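Local coordinates for extracellular solute-binding protein, family 1 (Bifidobacterium longum subsp. infantis, PDB 6FTH) that probably binds human milk oligosaccharides outside the cell and hands them to an ABC transporter for uptake, at residues Gly375-Asp380 and Asn400-Leu405; Phe341-His346 and Ala352-Ala357; Ser206-Tyr211 and Asn472-Lys477; Thr220-Gly225 and Lys243-Ser248. One frame throughout, in Å; residues are numbered along the deposited sequence.

Contact 1: residues Gly375-Asp380 and Asn400-Leu405; sequences GNLVTD and NLFPGL
The CA atoms of 375-380 and 400-405 come no closer than 8.0 Å, at N376 and P403, and no hydrogen bond joins the segments; side chains bridge the gap. At the start of 375-380, G375 N bonds to V378 O at 2.8 Å, so the chain doubles back through N376 and L377 into strand 378-382, and the CB atoms of N376 and L377 both point toward 400-405. L377 carries most of the apolar contact. With CG turned away from its own carbonyl carbon (chi1 -54°) and the chain extended beyond it, CD1 lies 3.4 Å from F402 CE1, in an oblique approach to the ring, and 3.7 Å from P403 CD. This joins the turn leading into a small three-stranded sheet to the loop after helix 390-398, whose end at N400 is a Schellman motif. Helix 390-398 touches both segments: L377 meets K392 and Y393, P403 rests on A396, and the Y393 ring meets F402 edge-to-face. P403 CD also sits 3.6 Å above one face of the neighbouring F402 ring, near its rim. At the more open margin N376 ND2 lies 3.6 Å from P403 CB, so the amide nitrogen meets plain hydrocarbon there.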
loop_
_atom_site.group_PDB
_atom_site.type_symbol
_atom_site.label_atom_id
_atom_site.label_comp_id
_atom_site.label_asym_id
_atom_site.label_seq_id
_atom_site.Cartn_x
_atom_site.Cartn_y
_atom_site.Cartn_z
ATOM N N GLY A 375 1.438 -20.644 -20.803
ATOM C CA GLY A 375 2.510 -21.220 -21.593
ATOM C C GLY A 375 3.770 -20.399 -21.662
ATOM O O GLY A 375 4.784 -20.892 -22.174
ATOM N N ASN A 376 3.749 -19.160 -21.185
ATOM C CA ASN A 376 4.960 -18.359 -21.126
ATOM C C ASN A 376 5.572 -18.541 -19.744
ATOM O O ASN A 376 6.492 -19.346 -19.577
ATOM C CB ASN A 376 4.631 -16.900 -21.482
ATOM C CG ASN A 376 5.853 -16.018 -21.543
ATOM O OD1 ASN A 376 6.879 -16.306 -20.919
ATOM N ND2 ASN A 376 5.741 -14.910 -22.273
ATOM N N LEU A 377 5.024 -17.859 -18.728
ATOM C CA LEU A 377 5.492 -18.006 -17.357
ATOM C C LEU A 377 4.597 -18.881 -16.504
ATOM O O LEU A 377 5.016 -19.279 -15.417
ATOM C CB LEU A 377 5.552 -16.646 -16.642
ATOM C CG LEU A 377 6.340 -15.538 -17.312
ATOM C CD1 LEU A 377 6.326 -14.305 -16.405
ATOM C CD2 LEU A 377 7.759 -16.010 -17.563
ATOM N N VAL A 378 3.370 -19.152 -16.928
ATOM C CA VAL A 378 2.396 -19.789 -16.051
ATOM C C VAL A 378 1.722 -20.924 -16.800
ATOM O O VAL A 378 1.396 -20.802 -17.988
ATOM C CB VAL A 378 1.367 -18.765 -15.506
ATOM C CG1 VAL A 378 0.632 -18.101 -16.624
ATOM C CG2 VAL A 378 0.381 -19.437 -14.534
ATOM N N THR A 379 1.538 -22.041 -16.107
ATOM C CA THR A 379 0.863 -23.217 -16.635
ATOM C C THR A 379 -0.515 -23.327 -16.000
ATOM O O THR A 379 -0.652 -23.213 -14.776
ATOM C CB THR A 379 1.691 -24.463 -16.318
ATOM O OG1 THR A 379 2.936 -24.395 -17.034
ATOM C CG2 THR A 379 0.960 -25.722 -16.751
ATOM N N ASP A 380 -1.534 -23.525 -16.833
ATOM C CA ASP A 380 -2.880 -23.839 -16.369
ATOM C C ASP A 380 -2.942 -25.337 -16.103
ATOM O O ASP A 380 -2.943 -26.140 -17.040
ATOM C CB ASP A 380 -3.894 -23.421 -17.431
ATOM C CG ASP A 380 -5.335 -23.705 -17.018
ATOM O OD1 ASP A 380 -5.561 -24.303 -15.951
ATOM O OD2 ASP A 380 -6.245 -23.313 -17.762
ATOM N N ASN A 400 13.011 -6.396 -18.166
ATOM C CA ASN A 400 11.998 -5.368 -18.399
ATOM C C ASN A 400 11.005 -5.787 -19.479
ATOM O O ASN A 400 10.481 -4.955 -20.233
ATOM C CB ASN A 400 12.637 -4.008 -18.684
ATOM C CG ASN A 400 13.324 -3.442 -17.461
ATOM O OD1 ASN A 400 12.759 -3.428 -16.374
ATOM N ND2 ASN A 400 14.564 -3.001 -17.625
ATOM N N LEU A 401 10.720 -7.083 -19.537
ATOM C CA LEU A 401 9.854 -7.657 -20.553
ATOM C C LEU A 401 8.783 -8.529 -19.913
ATOM O O LEU A 401 8.388 -9.562 -20.461
ATOM C CB LEU A 401 10.664 -8.457 -21.572
ATOM C CG LEU A 401 11.595 -7.619 -22.447
ATOM C CD1 LEU A 401 12.568 -8.536 -23.202
ATOM C CD2 LEU A 401 10.784 -6.780 -23.403
ATOM N N PHE A 402 8.266 -8.114 -18.759
ATOM C CA PHE A 402 7.247 -8.930 -18.110
ATOM C C PHE A 402 6.028 -9.026 -19.024
ATOM O O PHE A 402 5.518 -7.990 -19.469
ATOM C CB PHE A 402 6.835 -8.383 -16.749
ATOM C CG PHE A 402 6.010 -9.361 -15.964
ATOM C CD1 PHE A 402 6.609 -10.477 -15.393
ATOM C CD2 PHE A 402 4.646 -9.197 -15.828
ATOM C CE1 PHE A 402 5.858 -11.408 -14.684
ATOM C CE2 PHE A 402 3.887 -10.138 -15.124
ATOM C CZ PHE A 402 4.503 -11.242 -14.554
ATOM N N PRO A 403 5.518 -10.255 -19.320
ATOM C CA PRO A 403 4.432 -10.407 -20.298
ATOM C C PRO A 403 3.044 -10.321 -19.680
ATOM O O PRO A 403 2.114 -11.035 -20.082
ATOM C CB PRO A 403 4.688 -11.804 -20.863
ATOM C CG PRO A 403 5.165 -12.562 -19.636
ATOM C CD PRO A 403 6.054 -11.563 -18.900
ATOM N N GLY A 404 2.895 -9.388 -18.761
ATOM C CA GLY A 404 1.603 -9.082 -18.191
ATOM C C GLY A 404 1.640 -7.738 -17.507
ATOM O O GLY A 404 2.611 -6.990 -17.610
ATOM N N LEU A 405 0.552 -7.429 -16.819
ATOM C CA LEU A 405 0.449 -6.179 -16.088
ATOM C C LEU A 405 0.832 -6.319 -14.621
ATOM O O LEU A 405 1.035 -5.302 -13.949
ATOM C CB LEU A 405 -0.986 -5.656 -16.194
ATOM C CG LEU A 405 -1.537 -5.518 -17.626
ATOM C CD1 LEU A 405 -2.924 -4.948 -17.651
ATOM C CD2 LEU A 405 -0.619 -4.647 -18.480
#

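Contact 2: residues Phe341-His346 and Ala352-Ala357; sequences FSLSSH and AALKLA
A353 is the first residue of 352-357 to meet the strand: its CB lies 3.5 Å from L343 CD1, tighter than a usual carbon contact, and its carbonyl O is 3.7 Å from F341 CZ, oblique to the ring. One residue on, L354 starts off to one side of the strand, but CD2 swings round to 4.0 Å from L343 CD2. The two leucine side chains cross at about a right angle, and the fork of L343 divides its methyls, CD1 to A353 and CD2 to L354. Helix segment 352-357 runs nearly antiparallel to strand 341-343, at 171° with the axes 10.0 Å apart, and helix 350-360 packs on the edge strand of the mixed sheet 59-66, 29-36, 86-88, 339-343, in one lobe of the solute-binding protein fold. L356 turns to other parts of this layer, V32 of the sheet and L52 and C56 of helix 47-56. A357, a helical turn beyond A353, puts CB over one face of the F341 ring in a CH-pi contact, 3.8 Å from the ring centroid. F341 CG stands opposite the backbone N (chi1 -174°), which carries the ring across to the helix. A serine replacing F341 would probably leave the A357 methyl without its aromatic face and open a gap between helix and sheet. V86 and L88 of the adjacent strand touch this ring.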
loop_
_atom_site.group_PDB
_atom_site.type_symbol
_atom_site.label_atom_id
_atom_site.label_comp_id
_atom_site.label_asym_id
_atom_site.label_seq_id
_atom_site.Cartn_x
_atom_site.Cartn_y
_atom_site.Cartn_z
ATOM N N PHE A 341 -10.502 0.311 -13.738
ATOM C CA PHE A 341 -11.263 0.345 -14.985
ATOM C C PHE A 341 -12.264 1.481 -14.951
ATOM O O PHE A 341 -13.122 1.523 -14.059
ATOM C CB PHE A 341 -12.031 -0.973 -15.186
ATOM C CG PHE A 341 -12.742 -1.080 -16.519
ATOM C CD1 PHE A 341 -13.957 -0.438 -16.739
ATOM C CD2 PHE A 341 -12.200 -1.837 -17.549
ATOM C CE1 PHE A 341 -14.611 -0.538 -17.965
ATOM C CE2 PHE A 341 -12.846 -1.932 -18.783
ATOM C CZ PHE A 341 -14.042 -1.265 -18.988
ATOM N N SER A 342 -12.197 2.396 -15.914
ATOM C CA SER A 342 -13.221 3.419 -16.051
ATOM C C SER A 342 -13.586 3.561 -17.522
ATOM O O SER A 342 -12.722 3.425 -18.390
ATOM C CB SER A 342 -12.759 4.781 -15.505
ATOM O OG SER A 342 -12.592 4.773 -14.088
ATOM N N LEU A 343 -14.867 3.794 -17.778
ATOM C CA LEU A 343 -15.438 3.870 -19.120
ATOM C C LEU A 343 -15.882 5.301 -19.377
ATOM O O LEU A 343 -16.603 5.880 -18.565
ATOM C CB LEU A 343 -16.661 2.953 -19.217
ATOM C CG LEU A 343 -17.486 2.904 -20.507
ATOM C CD1 LEU A 343 -16.637 2.531 -21.709
ATOM C CD2 LEU A 343 -18.638 1.922 -20.349
ATOM N N SER A 344 -15.473 5.860 -20.508
ATOM C CA SER A 344 -15.916 7.198 -20.869
ATOM C C SER A 344 -17.422 7.207 -21.090
ATOM O O SER A 344 -17.977 6.320 -21.745
ATOM C CB SER A 344 -15.237 7.646 -22.165
ATOM O OG SER A 344 -15.866 8.815 -22.660
ATOM N N SER A 345 -18.084 8.234 -20.554
ATOM C CA SER A 345 -19.514 8.384 -20.777
ATOM C C SER A 345 -19.828 8.632 -22.242
ATOM O O SER A 345 -20.983 8.479 -22.651
ATOM C CB SER A 345 -20.042 9.551 -19.953
ATOM O OG SER A 345 -19.391 10.736 -20.351
ATOM N N HIS A 346 -18.828 8.998 -23.042
ATOM C CA HIS A 346 -19.041 9.260 -24.455
ATOM C C HIS A 346 -18.371 8.218 -25.344
ATOM O O HIS A 346 -18.238 8.428 -26.552
ATOM C CB HIS A 346 -18.600 10.689 -24.769
ATOM C CG HIS A 346 -19.227 11.693 -23.848
ATOM N ND1 HIS A 346 -18.492 12.548 -23.053
ATOM C CD2 HIS A 346 -20.527 11.922 -23.543
ATOM C CE1 HIS A 346 -19.316 13.290 -22.329
ATOM N NE2 HIS A 346 -20.556 12.927 -22.607
ATOM N N ALA A 352 -19.255 -3.181 -26.314
ATOM C CA ALA A 352 -17.959 -3.810 -26.509
ATOM C C ALA A 352 -17.034 -3.529 -25.328
ATOM O O ALA A 352 -16.290 -4.411 -24.890
ATOM C CB ALA A 352 -17.323 -3.309 -27.802
ATOM N N ALA A 353 -17.075 -2.303 -24.802
ATOM C CA ALA A 353 -16.211 -1.954 -23.675
ATOM C C ALA A 353 -16.598 -2.717 -22.409
ATOM O O ALA A 353 -15.722 -3.135 -21.636
ATOM C CB ALA A 353 -16.259 -0.448 -23.432
ATOM N N LEU A 354 -17.901 -2.879 -22.169
ATOM C CA LEU A 354 -18.382 -3.653 -21.027
ATOM C C LEU A 354 -18.079 -5.136 -21.194
ATOM O O LEU A 354 -17.775 -5.825 -20.215
ATOM C CB LEU A 354 -19.872 -3.399 -20.842
ATOM C CG LEU A 354 -20.237 -1.970 -20.401
ATOM C CD1 LEU A 354 -21.754 -1.713 -20.515
ATOM C CD2 LEU A 354 -19.744 -1.689 -18.956
ATOM N N LYS A 355 -18.133 -5.646 -22.427
ATOM C CA LYS A 355 -17.703 -7.017 -22.664
ATOM C C LYS A 355 -16.218 -7.171 -22.370
ATOM O O LYS A 355 -15.790 -8.177 -21.787
ATOM C CB LYS A 355 -18.009 -7.423 -24.107
ATOM C CG LYS A 355 -17.394 -8.760 -24.460
ATOM C CD LYS A 355 -18.160 -9.515 -25.539
ATOM C CE LYS A 355 -18.151 -8.797 -26.834
ATOM N NZ LYS A 355 -18.466 -9.758 -27.965
ATOM N N LEU A 356 -15.419 -6.171 -22.751
ATOM C CA LEU A 356 -13.994 -6.176 -22.419
ATOM C C LEU A 356 -13.760 -6.209 -20.904
ATOM O O LEU A 356 -12.902 -6.961 -20.413
ATOM C CB LEU A 356 -13.313 -4.954 -23.044
ATOM C CG LEU A 356 -11.844 -4.721 -22.715
ATOM C CD1 LEU A 356 -11.001 -5.867 -23.258
ATOM C CD2 LEU A 356 -11.370 -3.397 -23.301
ATOM N N ALA A 357 -14.493 -5.389 -20.148
ATOM C CA ALA A 357 -14.405 -5.455 -18.690
ATOM C C ALA A 357 -14.742 -6.850 -18.189
ATOM O O ALA A 357 -14.037 -7.421 -17.346
ATOM C CB ALA A 357 -15.365 -4.447 -18.062
#

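Contact 3: residues Ser206-Tyr211 and Asn472-Lys477; sequences SYFTYY and NVVMQK
The irregular segment 206-211 comes up to helix 457-484 at one end, where S206 CA and M475 CA are 6.5 Å apart; no hydrogen bond links the two. M475 stretches from the helix with CG and SD extended, then bends at its last torsion (chi3 26°), and this brings the terminal methyl to the backbone of S206: CE is 4.0 Å from S206 CA, and SD is 4.1 Å from S206 N. The sulfur end therefore lies along main chain, with S206 CB slightly farther off, at 4.3 Å from CE. Both residues sit near the surface. Beyond F208 the loop leaves the helix, and there a bond between neighbours, T209 OG1 to Y210 O at 2.8 Å, helps set its course, the hydroxyl donating from 42° out of the carbonyl plane. The contact closes a very long loop, joining a segment between strands 197-199 and 235-238 to a long helix in the C-terminal part of the chain, within one lobe of the solute-binding protein fold. Deeper in, F208 CZ approaches V474 CG1 at 4.2 Å, the methyl standing oblique to the ring. V474 and F208 both touch Y251 of helix 249-263, and V474 also packs against Y494 and L498 of helix 487-500, so that the loop and three helices share one apolar patch.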
loop_
_atom_site.group_PDB
_atom_site.type_symbol
_atom_site.label_atom_id
_atom_site.label_comp_id
_atom_site.label_asym_id
_atom_site.label_seq_id
_atom_site.Cartn_x
_atom_site.Cartn_y
_atom_site.Cartn_z
ATOM N N SER A 206 5.482 14.058 2.780
ATOM C CA SER A 206 4.326 14.899 3.076
ATOM C C SER A 206 3.134 14.101 3.581
ATOM O O SER A 206 2.091 14.684 3.900
ATOM C CB SER A 206 3.931 15.685 1.828
ATOM O OG SER A 206 3.642 14.795 0.777
ATOM N N TYR A 207 3.274 12.789 3.637
ATOM C CA TYR A 207 2.315 11.862 4.206
ATOM C C TYR A 207 3.138 10.761 4.854
ATOM O O TYR A 207 4.333 10.637 4.572
ATOM C CB TYR A 207 1.438 11.246 3.110
ATOM C CG TYR A 207 2.211 10.446 2.072
ATOM C CD1 TYR A 207 2.990 11.085 1.111
ATOM C CD2 TYR A 207 2.175 9.062 2.064
ATOM C CE1 TYR A 207 3.696 10.355 0.176
ATOM C CE2 TYR A 207 2.880 8.326 1.139
ATOM C CZ TYR A 207 3.633 8.975 0.200
ATOM O OH TYR A 207 4.336 8.224 -0.711
ATOM N N PHE A 208 2.509 9.952 5.726
ATOM C CA PHE A 208 3.215 8.823 6.335
ATOM C C PHE A 208 3.288 7.690 5.320
ATOM O O PHE A 208 2.254 7.187 4.865
ATOM C CB PHE A 208 2.548 8.418 7.648
ATOM C CG PHE A 208 2.570 9.518 8.645
ATOM C CD1 PHE A 208 3.749 9.875 9.286
ATOM C CD2 PHE A 208 1.433 10.277 8.884
ATOM C CE1 PHE A 208 3.787 10.911 10.172
ATOM C CE2 PHE A 208 1.472 11.342 9.765
ATOM C CZ PHE A 208 2.644 11.672 10.413
ATOM N N THR A 209 4.515 7.334 4.926
ATOM C CA THR A 209 4.768 6.473 3.778
ATOM C C THR A 209 4.707 5.003 4.171
ATOM O O THR A 209 4.659 4.644 5.350
ATOM C CB THR A 209 6.154 6.773 3.190
ATOM O OG1 THR A 209 7.162 6.315 4.094
ATOM C CG2 THR A 209 6.345 8.295 2.954
ATOM N N TYR A 210 4.754 4.135 3.165
ATOM C CA TYR A 210 5.077 2.748 3.440
ATOM C C TYR A 210 6.339 2.698 4.290
ATOM O O TYR A 210 7.278 3.479 4.098
ATOM C CB TYR A 210 5.332 1.991 2.142
ATOM C CG TYR A 210 4.105 1.402 1.502
ATOM C CD1 TYR A 210 3.036 2.209 1.115
ATOM C CD2 TYR A 210 4.013 0.028 1.285
ATOM C CE1 TYR A 210 1.914 1.660 0.518
ATOM C CE2 TYR A 210 2.886 -0.537 0.694
ATOM C CZ TYR A 210 1.840 0.291 0.316
ATOM O OH TYR A 210 0.725 -0.269 -0.270
ATOM N N TYR A 211 6.350 1.805 5.259
ATOM C CA TYR A 211 7.523 1.543 6.090
ATOM C C TYR A 211 7.928 2.763 6.911
ATOM O O TYR A 211 9.069 2.889 7.346
ATOM C CB TYR A 211 8.702 0.980 5.272
ATOM C CG TYR A 211 8.257 0.126 4.079
ATOM C CD1 TYR A 211 7.316 -0.882 4.220
ATOM C CD2 TYR A 211 8.741 0.385 2.788
ATOM C CE1 TYR A 211 6.866 -1.603 3.128
ATOM C CE2 TYR A 211 8.308 -0.341 1.702
ATOM C CZ TYR A 211 7.366 -1.330 1.871
ATOM O OH TYR A 211 6.898 -2.059 0.804
ATOM N N ASN A 472 3.255 20.395 5.878
ATOM C CA ASN A 472 4.523 21.120 5.932
ATOM C C ASN A 472 4.985 21.294 7.371
ATOM O O ASN A 472 6.164 21.089 7.687
ATOM C CB ASN A 472 4.396 22.497 5.281
ATOM C CG ASN A 472 4.119 22.445 3.790
ATOM O OD1 ASN A 472 4.554 21.539 3.084
ATOM N ND2 ASN A 472 3.404 23.459 3.298
ATOM N N VAL A 473 4.071 21.673 8.266
ATOM C CA VAL A 473 4.425 21.846 9.667
ATOM C C VAL A 473 4.797 20.510 10.286
ATOM O O VAL A 473 5.815 20.392 10.972
ATOM C CB VAL A 473 3.272 22.524 10.435
ATOM C CG1 VAL A 473 3.556 22.609 11.936
ATOM C CG2 VAL A 473 2.971 23.914 9.830
ATOM N N VAL A 474 3.958 19.492 10.078
ATOM C CA VAL A 474 4.185 18.196 10.714
ATOM C C VAL A 474 5.544 17.641 10.312
ATOM O O VAL A 474 6.311 17.167 11.163
ATOM C CB VAL A 474 3.050 17.213 10.363
ATOM C CG1 VAL A 474 3.389 15.786 10.859
ATOM C CG2 VAL A 474 1.734 17.644 10.995
ATOM N N MET A 475 5.844 17.668 9.013
ATOM C CA MET A 475 7.070 17.048 8.519
ATOM C C MET A 475 8.288 17.773 9.074
ATOM O O MET A 475 9.246 17.137 9.531
ATOM C CB MET A 475 7.055 17.055 6.986
ATOM C CG MET A 475 8.348 16.634 6.297
ATOM S SD MET A 475 8.232 16.548 4.475
ATOM C CE MET A 475 6.916 17.729 4.156
ATOM N N GLN A 476 8.255 19.109 9.070
ATOM C CA GLN A 476 9.388 19.880 9.565
ATOM C C GLN A 476 9.588 19.673 11.059
ATOM O O GLN A 476 10.702 19.384 11.512
ATOM C CB GLN A 476 9.184 21.362 9.231
ATOM C CG GLN A 476 10.368 22.252 9.575
ATOM C CD GLN A 476 10.351 22.747 11.014
ATOM O OE1 GLN A 476 11.297 22.517 11.780
ATOM N NE2 GLN A 476 9.281 23.451 11.385
ATOM N N LYS A 477 8.524 19.840 11.858
ATOM C CA LYS A 477 8.671 19.727 13.297
ATOM C C LYS A 477 9.007 18.303 13.706
ATOM O O LYS A 477 9.836 18.089 14.596
ATOM C CB LYS A 477 7.413 20.198 14.017
ATOM C CG LYS A 477 7.037 21.656 13.728
ATOM C CD LYS A 477 7.516 22.620 14.796
ATOM C CE LYS A 477 8.987 22.490 15.080
ATOM N NZ LYS A 477 9.535 23.698 15.778
#

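Contact 4: residues Thr220-Gly225 and Lys243-Ser248; sequences TGIVTG and KSFLTS
Strand 241-244, half of a two-stranded antiparallel hairpin with 235-238, runs through a short turn into helix 249-263, and I222 from the loop 220-225 packs against that turn. The nearest CA atoms, those of I222 and F245, are 8.1 Å apart. I222 does the reaching: CG1 stands opposite the carbonyl carbon (chi1 -69°) and the chain is extended beyond it, which places CD1 4.1 Å from F245 CB and likewise 4.1 Å from S248 OG. Its CG2 branch approaches the F245 ring obliquely. F245 also meets the F208 ring, the planes at about 50°, while I222 touches Y236 of the hairpin and E250 of the helix. Polar groups tie the turn together. F245 O accepts twice from S248, from the hydroxyl at 2.8 Å to OG and from the backbone at 3.1 Å to N; the hydroxyl is tilted 19° from the carbonyl plane. S248 OG, between its own N and carbonyl carbon (chi1 67°), also caps Y251 N. An alanine in place of S248 would probably leave Y251 N without its cap and F245 O with one bond fewer. Just before, S244 OG accepts from L246 N at 3.1 Å, an ST turn. A serine at the N-cap, its hydroxyl bonded to the backbone N three residues on, is a classic start for an alpha-helix.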
loop_
_atom_site.group_PDB
_atom_site.type_symbol
_atom_site.label_atom_id
_atom_site.label_comp_id
_atom_site.label_asym_id
_atom_site.label_seq_id
_atom_site.Cartn_x
_atom_site.Cartn_y
_atom_site.Cartn_z
ATOM N N THR A 220 1.706 2.013 20.720
ATOM C CA THR A 220 0.964 2.822 21.684
ATOM C C THR A 220 -0.511 2.489 21.719
ATOM O O THR A 220 -1.237 3.068 22.548
ATOM C CB THR A 220 1.122 4.324 21.386
ATOM O OG1 THR A 220 0.337 4.712 20.247
ATOM C CG2 THR A 220 2.569 4.701 21.150
ATOM N N GLY A 221 -0.971 1.589 20.865
ATOM C CA GLY A 221 -2.366 1.230 20.805
ATOM C C GLY A 221 -3.174 1.968 19.764
ATOM O O GLY A 221 -4.405 1.842 19.764
ATOM N N ILE A 222 -2.529 2.732 18.879
ATOM C CA ILE A 222 -3.179 3.391 17.742
ATOM C C ILE A 222 -2.909 2.559 16.497
ATOM O O ILE A 222 -1.747 2.331 16.134
ATOM C CB ILE A 222 -2.699 4.841 17.569
ATOM C CG1 ILE A 222 -3.212 5.710 18.729
ATOM C CG2 ILE A 222 -3.162 5.427 16.217
ATOM C CD1 ILE A 222 -2.646 7.131 18.737
ATOM N N VAL A 223 -3.978 2.099 15.844
ATOM C CA VAL A 223 -3.855 1.262 14.647
ATOM C C VAL A 223 -3.530 2.144 13.451
ATOM O O VAL A 223 -4.308 3.038 13.096
ATOM C CB VAL A 223 -5.149 0.476 14.379
ATOM C CG1 VAL A 223 -4.953 -0.445 13.177
ATOM C CG2 VAL A 223 -5.567 -0.307 15.579
ATOM N N THR A 224 -2.395 1.890 12.813
ATOM C CA THR A 224 -2.062 2.593 11.576
ATOM C C THR A 224 -2.624 1.860 10.356
ATOM O O THR A 224 -3.019 0.687 10.413
ATOM C CB THR A 224 -0.545 2.789 11.406
ATOM O OG1 THR A 224 0.099 1.514 11.267
ATOM C CG2 THR A 224 0.085 3.497 12.600
ATOM N N GLY A 225 -2.690 2.589 9.245
ATOM C CA GLY A 225 -3.154 2.020 7.987
ATOM C C GLY A 225 -2.400 2.622 6.823
ATOM O O GLY A 225 -2.964 3.309 5.963
ATOM N N LYS A 243 -10.132 10.403 15.295
ATOM C CA LYS A 243 -9.241 11.399 15.856
ATOM C C LYS A 243 -8.046 11.578 14.929
ATOM O O LYS A 243 -7.812 10.785 14.017
ATOM C CB LYS A 243 -8.811 11.017 17.273
ATOM C CG LYS A 243 -10.009 10.845 18.210
ATOM C CD LYS A 243 -9.599 10.345 19.548
ATOM C CE LYS A 243 -10.799 10.314 20.485
ATOM N NZ LYS A 243 -10.372 9.915 21.863
ATOM N N SER A 244 -7.286 12.642 15.169
ATOM C CA SER A 244 -5.975 12.777 14.549
ATOM C C SER A 244 -4.891 12.392 15.535
ATOM O O SER A 244 -4.886 12.844 16.677
ATOM C CB SER A 244 -5.712 14.202 14.067
ATOM O OG SER A 244 -4.391 14.309 13.512
ATOM N N PHE A 245 -3.948 11.567 15.084
ATOM C CA PHE A 245 -2.828 11.277 15.954
ATOM C C PHE A 245 -1.768 12.368 15.930
ATOM O O PHE A 245 -0.858 12.326 16.758
ATOM C CB PHE A 245 -2.219 9.889 15.695
ATOM C CG PHE A 245 -1.694 9.653 14.288
ATOM C CD1 PHE A 245 -0.512 10.235 13.839
ATOM C CD2 PHE A 245 -2.336 8.747 13.465
ATOM C CE1 PHE A 245 -0.030 9.967 12.572
ATOM C CE2 PHE A 245 -1.865 8.475 12.177
ATOM C CZ PHE A 245 -0.690 9.070 11.742
ATOM N N LEU A 246 -1.895 13.359 15.049
ATOM C CA LEU A 246 -0.851 14.364 14.894
ATOM C C LEU A 246 -0.676 15.200 16.144
ATOM O O LEU A 246 0.397 15.773 16.339
ATOM C CB LEU A 246 -1.185 15.280 13.719
ATOM C CG LEU A 246 -1.225 14.617 12.349
ATOM C CD1 LEU A 246 -1.659 15.632 11.289
ATOM C CD2 LEU A 246 0.122 14.016 11.970
ATOM N N THR A 247 -1.702 15.291 16.993
ATOM C CA THR A 247 -1.654 16.051 18.237
ATOM C C THR A 247 -1.818 15.157 19.461
ATOM O O THR A 247 -2.138 15.641 20.555
ATOM C CB THR A 247 -2.723 17.158 18.236
ATOM O OG1 THR A 247 -4.012 16.561 18.069
ATOM C CG2 THR A 247 -2.479 18.137 17.121
ATOM N N SER A 248 -1.588 13.856 19.307
ATOM C CA SER A 248 -1.803 12.910 20.391
ATOM C C SER A 248 -0.550 12.756 21.250
ATOM O O SER A 248 0.575 12.870 20.762
ATOM C CB SER A 248 -2.189 11.537 19.841
ATOM O OG SER A 248 -1.121 10.939 19.134
#

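Overall arrangement
Contacts 3 and 4 belong together: their centres lie about 14 Å apart, F208 CE2 comes to 3.5 Å from F245 CE1, and L246 packs against both F208 and V474, joining their inner side chains in one apolar patch. Contacts 1 and 2 are in series along the chain, their centres about 25 Å apart without touching; both nest inside the loop closed by contact 3, with centres about 38 Å from it. Contact 2 is fully buried and almost wholly apolar, helix on sheet; contacts 1 and 4 bury mostly loop residues, while contact 3 is partly open to the surface. Hydrogen bonds cross none of the four; in contact 4 they brace the turn itself.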